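Local coordinates for protein GDP-mannose-dependent alpha-(1-6)-phosphatidylinositol monomannoside mannosyltransferase (Corynebacterium glutamicum, PDB 3OKP) that is a mannosyltransferase of the GT-B glycosyltransferase class, built from two domains with parallel-sheet cores, at residues 213-224 with 244-255. Numbering follows the deposited sequence.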
ATOM      1  N   GLN A 213      -6.330  -6.504  15.164  1.00  8.48           N
ATOM      2  CA  GLN A 213      -5.476  -6.902  16.286  1.00  8.45           C
ATOM      3  C   GLN A 213      -6.363  -7.369  17.437  1.00  8.70           C
ATOM      4  O   GLN A 213      -6.004  -8.296  18.162  1.00  8.66           O
ATOM      5  CB  GLN A 213      -4.581  -5.756  16.773  1.00  8.39           C
ATOM      6  CG  GLN A 213      -3.498  -5.309  15.798  1.00  8.05           C
ATOM      7  CD  GLN A 213      -3.913  -4.116  14.955  1.00  7.77           C
ATOM      8  OE1 GLN A 213      -5.054  -3.652  15.022  1.00  7.58           O
ATOM      9  NE2 GLN A 213      -2.979  -3.606  14.158  1.00  7.29           N
ATOM     10  N   ASP A 214      -7.521  -6.724  17.591  1.00  9.04           N
ATOM     11  CA  ASP A 214      -8.502  -7.130  18.599  1.00  9.43           C
ATOM     12  C   ASP A 214      -9.039  -8.536  18.335  1.00  9.45           C
ATOM     13  O   ASP A 214      -9.187  -9.328  19.267  1.00  9.70           O
ATOM     14  CB  ASP A 214      -9.639  -6.097  18.755  1.00  9.80           C
ATOM     15  CG  ASP A 214     -10.284  -5.681  17.432  1.00  9.88           C
ATOM     16  OD1 ASP A 214     -10.049  -6.310  16.378  1.00  9.35           O
ATOM     17  OD2 ASP A 214     -11.059  -4.699  17.456  1.00 11.13           O
ATOM     18  N   SER A 215      -9.297  -8.845  17.063  1.00  9.34           N
ATOM     19  CA  SER A 215      -9.740 -10.182  16.649  1.00  9.31           C
ATOM     20  C   SER A 215      -8.673 -11.232  16.964  1.00  9.16           C
ATOM     21  O   SER A 215      -8.988 -12.321  17.454  1.00  8.89           O
ATOM     22  CB  SER A 215     -10.070 -10.203  15.155  1.00  9.20           C
ATOM     23  OG  SER A 215     -11.056  -9.240  14.827  1.00  9.72           O
ATOM     24  N   LEU A 216      -7.416 -10.887  16.682  1.00  8.88           N
ATOM     25  CA  LEU A 216      -6.258 -11.734  16.987  1.00  9.01           C
ATOM     26  C   LEU A 216      -6.123 -12.016  18.484  1.00  9.13           C
ATOM     27  O   LEU A 216      -5.920 -13.167  18.891  1.00  9.11           O
ATOM     28  CB  LEU A 216      -4.973 -11.087  16.447  1.00  8.79           C
ATOM     29  CG  LEU A 216      -4.193 -11.670  15.255  1.00  9.54           C
ATOM     30  CD1 LEU A 216      -4.971 -12.677  14.402  1.00  9.61           C
ATOM     31  CD2 LEU A 216      -3.589 -10.562  14.387  1.00  8.54           C
ATOM     32  N   ILE A 217      -6.237 -10.963  19.295  1.00  9.22           N
ATOM     33  CA  ILE A 217      -6.153 -11.077  20.752  1.00  9.39           C
ATOM     34  C   ILE A 217      -7.258 -11.986  21.306  1.00  9.74           C
ATOM     35  O   ILE A 217      -7.009 -12.808  22.193  1.00  9.81           O
ATOM     36  CB  ILE A 217      -6.168  -9.679  21.434  1.00  9.64           C
ATOM     37  CG1 ILE A 217      -4.822  -8.969  21.215  1.00  9.39           C
ATOM     38  CG2 ILE A 217      -6.483  -9.791  22.921  1.00  9.86           C
ATOM     39  CD1 ILE A 217      -4.861  -7.458  21.444  1.00  9.60           C
ATOM     40  N   LYS A 218      -8.466 -11.847  20.764  1.00  9.92           N
ATOM     41  CA  LYS A 218      -9.610 -12.653  21.195  1.00 10.53           C
ATOM     42  C   LYS A 218      -9.479 -14.124  20.794  1.00 10.17           C
ATOM     43  O   LYS A 218     -10.067 -15.001  21.429  1.00 10.57           O
ATOM     44  CB  LYS A 218     -10.922 -12.055  20.675  1.00 10.77           C
ATOM     45  CG  LYS A 218     -11.325 -10.763  21.384  1.00 11.91           C
ATOM     46  CD  LYS A 218     -12.600 -10.168  20.812  1.00 12.20           C
ATOM     47  CE  LYS A 218     -12.879  -8.792  21.402  1.00 14.41           C
ATOM     48  NZ  LYS A 218     -14.219  -8.275  20.988  1.00 15.89           N
ATOM     49  N   ALA A 219      -8.702 -14.385  19.746  1.00  9.53           N
ATOM     50  CA  ALA A 219      -8.436 -15.750  19.292  1.00  9.25           C
ATOM     51  C   ALA A 219      -7.305 -16.428  20.076  1.00  9.06           C
ATOM     52  O   ALA A 219      -7.181 -17.658  20.051  1.00  8.88           O
ATOM     53  CB  ALA A 219      -8.135 -15.765  17.795  1.00  8.82           C
ATOM     54  N   MET A 220      -6.496 -15.633  20.778  1.00  8.82           N
ATOM     55  CA  MET A 220      -5.316 -16.167  21.474  1.00  8.79           C
ATOM     56  C   MET A 220      -5.556 -17.248  22.554  1.00  9.11           C
ATOM     57  O   MET A 220      -4.806 -18.219  22.598  1.00  9.01           O
ATOM     58  CB  MET A 220      -4.390 -15.055  21.991  1.00  8.76           C
ATOM     59  CG  MET A 220      -3.524 -14.401  20.904  1.00  8.56           C
ATOM     60  SD  MET A 220      -2.509 -15.531  19.912  1.00  8.58           S
ATOM     61  CE  MET A 220      -1.209 -15.944  21.071  1.00  8.25           C
ATOM     62  N   PRO A 221      -6.581 -17.084  23.430  1.00  9.44           N
ATOM     63  CA  PRO A 221      -6.778 -18.108  24.469  1.00  9.78           C
ATOM     64  C   PRO A 221      -6.783 -19.551  23.945  1.00  9.79           C
ATOM     65  O   PRO A 221      -6.144 -20.418  24.545  1.00  9.84           O
ATOM     66  CB  PRO A 221      -8.133 -17.737  25.079  1.00 10.21           C
ATOM     67  CG  PRO A 221      -8.203 -16.254  24.908  1.00 10.47           C
ATOM     68  CD  PRO A 221      -7.574 -15.998  23.555  1.00  9.69           C
ATOM     69  N   GLN A 222      -7.478 -19.804  22.837  1.00  9.65           N
ATOM     70  CA  GLN A 222      -7.483 -21.148  22.243  1.00  9.79           C
ATOM     71  C   GLN A 222      -6.121 -21.532  21.669  1.00  9.00           C
ATOM     72  O   GLN A 222      -5.684 -22.674  21.822  1.00  9.03           O
ATOM     73  CB  GLN A 222      -8.577 -21.290  21.182  1.00 10.05           C
ATOM     74  CG  GLN A 222      -9.962 -21.539  21.760  1.00 11.95           C
ATOM     75  CD  GLN A 222     -11.025 -21.630  20.686  1.00 14.38           C
ATOM     76  OE1 GLN A 222     -11.779 -20.681  20.463  1.00 15.77           O
ATOM     77  NE2 GLN A 222     -11.082 -22.766  20.002  1.00 14.93           N
ATOM     78  N   VAL A 223      -5.458 -20.574  21.018  1.00  8.21           N
ATOM     79  CA  VAL A 223      -4.110 -20.790  20.478  1.00  7.81           C
ATOM     80  C   VAL A 223      -3.141 -21.170  21.601  1.00  7.81           C
ATOM     81  O   VAL A 223      -2.418 -22.164  21.496  1.00  7.73           O
ATOM     82  CB  VAL A 223      -3.586 -19.552  19.696  1.00  7.45           C
ATOM     83  CG1 VAL A 223      -2.160 -19.782  19.195  1.00  7.37           C
ATOM     84  CG2 VAL A 223      -4.509 -19.217  18.522  1.00  7.15           C
ATOM     85  N   ILE A 224      -3.156 -20.385  22.677  1.00  7.93           N
ATOM     86  CA  ILE A 224      -2.288 -20.602  23.839  1.00  8.22           C
ATOM     87  C   ILE A 224      -2.544 -21.958  24.495  1.00  8.45           C
ATOM     88  O   ILE A 224      -1.603 -22.636  24.906  1.00  8.46           O
ATOM     89  CB  ILE A 224      -2.439 -19.459  24.886  1.00  8.38           C
ATOM     90  CG1 ILE A 224      -1.984 -18.127  24.283  1.00  8.50           C
ATOM     91  CG2 ILE A 224      -1.643 -19.765  26.162  1.00  8.59           C
ATOM     92  CD1 ILE A 224      -2.552 -16.910  24.976  1.00  9.48           C
ATOM     93  N   LEU A 244      -6.434  -2.283  23.046  1.00 15.06           N
ATOM     94  CA  LEU A 244      -5.769  -3.551  22.733  1.00 14.53           C
ATOM     95  C   LEU A 244      -5.066  -4.145  23.956  1.00 14.57           C
ATOM     96  O   LEU A 244      -5.152  -5.347  24.206  1.00 13.99           O
ATOM     97  CB  LEU A 244      -4.781  -3.382  21.571  1.00 13.92           C
ATOM     98  CG  LEU A 244      -5.361  -3.088  20.180  1.00 13.87           C
ATOM     99  CD1 LEU A 244      -4.253  -2.837  19.166  1.00 13.17           C
ATOM    100  CD2 LEU A 244      -6.283  -4.211  19.707  1.00 13.17           C
ATOM    101  N   ARG A 245      -4.381  -3.293  24.716  1.00 15.15           N
ATOM    102  CA  ARG A 245      -3.708  -3.725  25.943  1.00 15.70           C
ATOM    103  C   ARG A 245      -4.711  -4.262  26.971  1.00 16.32           C
ATOM    104  O   ARG A 245      -4.442  -5.265  27.634  1.00 16.29           O
ATOM    105  CB  ARG A 245      -2.874  -2.587  26.538  1.00 16.04           C
ATOM    106  CG  ARG A 245      -1.623  -2.236  25.739  1.00 15.46           C
ATOM    107  CD  ARG A 245      -0.831  -1.135  26.433  1.00 16.12           C
ATOM    108  NE  ARG A 245       0.446  -0.840  25.779  1.00 15.73           N
ATOM    109  CZ  ARG A 245       1.585  -1.493  26.008  1.00 16.25           C
ATOM    110  NH1 ARG A 245       1.627  -2.500  26.874  1.00 16.20           N
ATOM    111  NH2 ARG A 245       2.690  -1.139  25.366  1.00 15.96           N
ATOM    112  N   ARG A 246      -5.865  -3.604  27.081  1.00 17.01           N
ATOM    113  CA  ARG A 246      -6.928  -4.041  27.991  1.00 17.87           C
ATOM    114  C   ARG A 246      -7.502  -5.395  27.563  1.00 17.37           C
ATOM    115  O   ARG A 246      -7.741  -6.270  28.397  1.00 17.52           O
ATOM    116  CB  ARG A 246      -8.041  -2.992  28.077  1.00 18.33           C
ATOM    117  CG  ARG A 246      -8.897  -3.105  29.337  1.00 19.89           C
ATOM    118  CD  ARG A 246     -10.189  -2.296  29.244  1.00 20.47           C
ATOM    119  NE  ARG A 246     -11.160  -2.918  28.343  1.00 23.30           N
ATOM    120  CZ  ARG A 246     -11.543  -2.413  27.173  1.00 24.21           C
ATOM    121  NH1 ARG A 246     -11.054  -1.256  26.743  1.00 24.90           N
ATOM    122  NH2 ARG A 246     -12.430  -3.067  26.433  1.00 24.77           N
ATOM    123  N   LEU A 247      -7.713  -5.556  26.260  1.00 16.88           N
ATOM    124  CA  LEU A 247      -8.172  -6.823  25.689  1.00 16.64           C
ATOM    125  C   LEU A 247      -7.193  -7.966  25.958  1.00 16.16           C
ATOM    126  O   LEU A 247      -7.605  -9.105  26.166  1.00 16.05           O
ATOM    127  CB  LEU A 247      -8.408  -6.667  24.182  1.00 16.37           C
ATOM    128  CG  LEU A 247      -9.826  -6.552  23.596  1.00 17.14           C
ATOM    129  CD1 LEU A 247     -10.904  -6.111  24.592  1.00 17.42           C
ATOM    130  CD2 LEU A 247      -9.817  -5.651  22.366  1.00 16.74           C
ATOM    131  N   ALA A 248      -5.902  -7.644  25.973  1.00 15.87           N
ATOM    132  CA  ALA A 248      -4.847  -8.642  26.123  1.00 15.86           C
ATOM    133  C   ALA A 248      -4.470  -8.960  27.576  1.00 16.21           C
ATOM    134  O   ALA A 248      -3.532  -9.721  27.814  1.00 16.11           O
ATOM    135  CB  ALA A 248      -3.612  -8.219  25.331  1.00 15.36           C
ATOM    136  N   THR A 249      -5.210  -8.396  28.532  1.00 16.94           N
ATOM    137  CA  THR A 249      -4.875  -8.493  29.964  1.00 17.78           C
ATOM    138  C   THR A 249      -4.710  -9.929  30.475  1.00 17.74           C
ATOM    139  O   THR A 249      -3.781 -10.212  31.233  1.00 18.11           O
ATOM    140  CB  THR A 249      -5.895  -7.734  30.858  1.00 18.28           C
ATOM    141  OG1 THR A 249      -6.111  -6.419  30.336  1.00 19.07           O
ATOM    142  CG2 THR A 249      -5.378  -7.608  32.290  1.00 19.11           C
ATOM    143  N   ASP A 250      -5.597 -10.827  30.052  1.00 17.75           N
ATOM    144  CA  ASP A 250      -5.560 -12.218  30.516  1.00 17.78           C
ATOM    145  C   ASP A 250      -4.662 -13.127  29.673  1.00 17.12           C
ATOM    146  O   ASP A 250      -4.488 -14.305  29.995  1.00 17.31           O
ATOM    147  CB  ASP A 250      -6.981 -12.787  30.618  1.00 18.29           C
ATOM    148  CG  ASP A 250      -7.824 -12.070  31.663  1.00 19.54           C
ATOM    149  OD1 ASP A 250      -7.269 -11.662  32.708  1.00 20.86           O
ATOM    150  OD2 ASP A 250      -9.044 -11.916  31.439  1.00 20.64           O
ATOM    151  N   VAL A 251      -4.094 -12.577  28.601  1.00 16.34           N
ATOM    152  CA  VAL A 251      -3.151 -13.310  27.745  1.00 15.53           C
ATOM    153  C   VAL A 251      -1.798 -12.587  27.658  1.00 15.18           C
ATOM    154  O   VAL A 251      -1.059 -12.735  26.684  1.00 14.77           O
ATOM    155  CB  VAL A 251      -3.735 -13.572  26.324  1.00 15.20           C
ATOM    156  CG1 VAL A 251      -4.883 -14.573  26.387  1.00 15.17           C
ATOM    157  CG2 VAL A 251      -4.191 -12.268  25.656  1.00 14.65           C
ATOM    158  N   SER A 252      -1.477 -11.833  28.708  1.00 15.30           N
ATOM    159  CA  SER A 252      -0.333 -10.912  28.721  1.00 15.10           C
ATOM    160  C   SER A 252       1.029 -11.560  28.452  1.00 14.63           C
ATOM    161  O   SER A 252       1.908 -10.936  27.852  1.00 14.49           O
ATOM    162  CB  SER A 252      -0.294 -10.148  30.049  1.00 15.70           C
ATOM    163  OG  SER A 252       0.037 -11.011  31.126  1.00 16.13           O
ATOM    164  N   GLN A 253       1.198 -12.803  28.898  1.00 14.14           N
ATOM    165  CA  GLN A 253       2.463 -13.520  28.732  1.00 13.64           C
ATOM    166  C   GLN A 253       2.710 -13.958  27.290  1.00 12.98           C
ATOM    167  O   GLN A 253       3.848 -14.245  26.914  1.00 12.93           O
ATOM    168  CB  GLN A 253       2.518 -14.744  29.648  1.00 13.81           C
ATOM    169  CG  GLN A 253       2.523 -14.428  31.133  1.00 14.16           C
ATOM    170  CD  GLN A 253       2.525 -15.681  31.980  1.00 14.68           C
ATOM    171  OE1 GLN A 253       1.464 -16.187  32.360  1.00 15.24           O
ATOM    172  NE2 GLN A 253       3.715 -16.207  32.260  1.00 13.18           N
ATOM    173  N   ASN A 254       1.644 -14.011  26.491  1.00 12.21           N
ATOM    174  CA  ASN A 254       1.734 -14.495  25.111  1.00 11.53           C
ATOM    175  C   ASN A 254       1.488 -13.428  24.040  1.00 11.27           C
ATOM    176  O   ASN A 254       1.432 -13.736  22.844  1.00 10.83           O
ATOM    177  CB  ASN A 254       0.770 -15.665  24.902  1.00 11.11           C
ATOM    178  CG  ASN A 254       1.092 -16.852  25.785  1.00 10.89           C
ATOM    179  OD1 ASN A 254       0.746 -16.874  26.966  1.00  9.66           O
ATOM    180  ND2 ASN A 254       1.746 -17.856  25.208  1.00  9.79           N
ATOM    181  N   VAL A 255       1.327 -12.182  24.474  1.00 11.42           N
ATOM    182  CA  VAL A 255       1.086 -11.060  23.569  1.00 11.48           C
ATOM    183  C   VAL A 255       2.106  -9.962  23.855  1.00 11.85           C
ATOM    184  O   VAL A 255       2.244  -9.514  24.997  1.00 12.07           O
ATOM    185  CB  VAL A 255      -0.362 -10.504  23.702  1.00 11.64           C
ATOM    186  CG1 VAL A 255      -0.565  -9.284  22.811  1.00 11.66           C
ATOM    187  CG2 VAL A 255      -1.390 -11.576  23.357  1.00 11.30           C
TER
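Ile217 of helix 213-226 packs against the last turn of helix 241-247. CB holds both branches on the side facing 244-255. With CG1 set opposite the carbonyl carbon (chi1 -73°), CG2 is left anti to the backbone N and points at the end of the neighbouring helix. There Ile217 CG2 lies 3.5 Å from Leu247 O and also meets the CB atoms of Leu247 and Ala248. CG1 carries the longer branch on to Ile217 CD1, which stops 3.5 Å from Leu244 O, with the CD2 methyl of Leu244 close by. The Ile217 and Leu244 side chains cross at about a right angle, and Leu244 CD2 also touches the start of helix 213-226, 3.5 Å from Asp214 N.

Further along, where Ala248 has left the helical conformation, Val251 offers CG1 to Pro221 CG and Ile224 CD1. Ile224 and Asn254 approach from opposite directions, Ile224 CD1 reaching Asn254 CB at 3.5 Å. The side-chain nitrogen ND2 of Asn254 is hydrogen-bonded to the carbonyl oxygens of Pro228 and Ala230, while Asp214 OD2 makes a salt bridge with Arg281 and a hydrogen bond with the hydroxyl of Tyr240.

The two helices follow successive strands, 200-204 and 231-235, of the parallel sheet in this Rossmann-like domain, and Ile217 also touches Ile234 on the sheet. No hydrogen bond joins the two segments: helix 213-226 rests on the last turn of helix 241-247 and on the chain after it mainly through apolar contacts, with Asp214 OD2 and Asn254 ND2 bonded to residues beyond the interface.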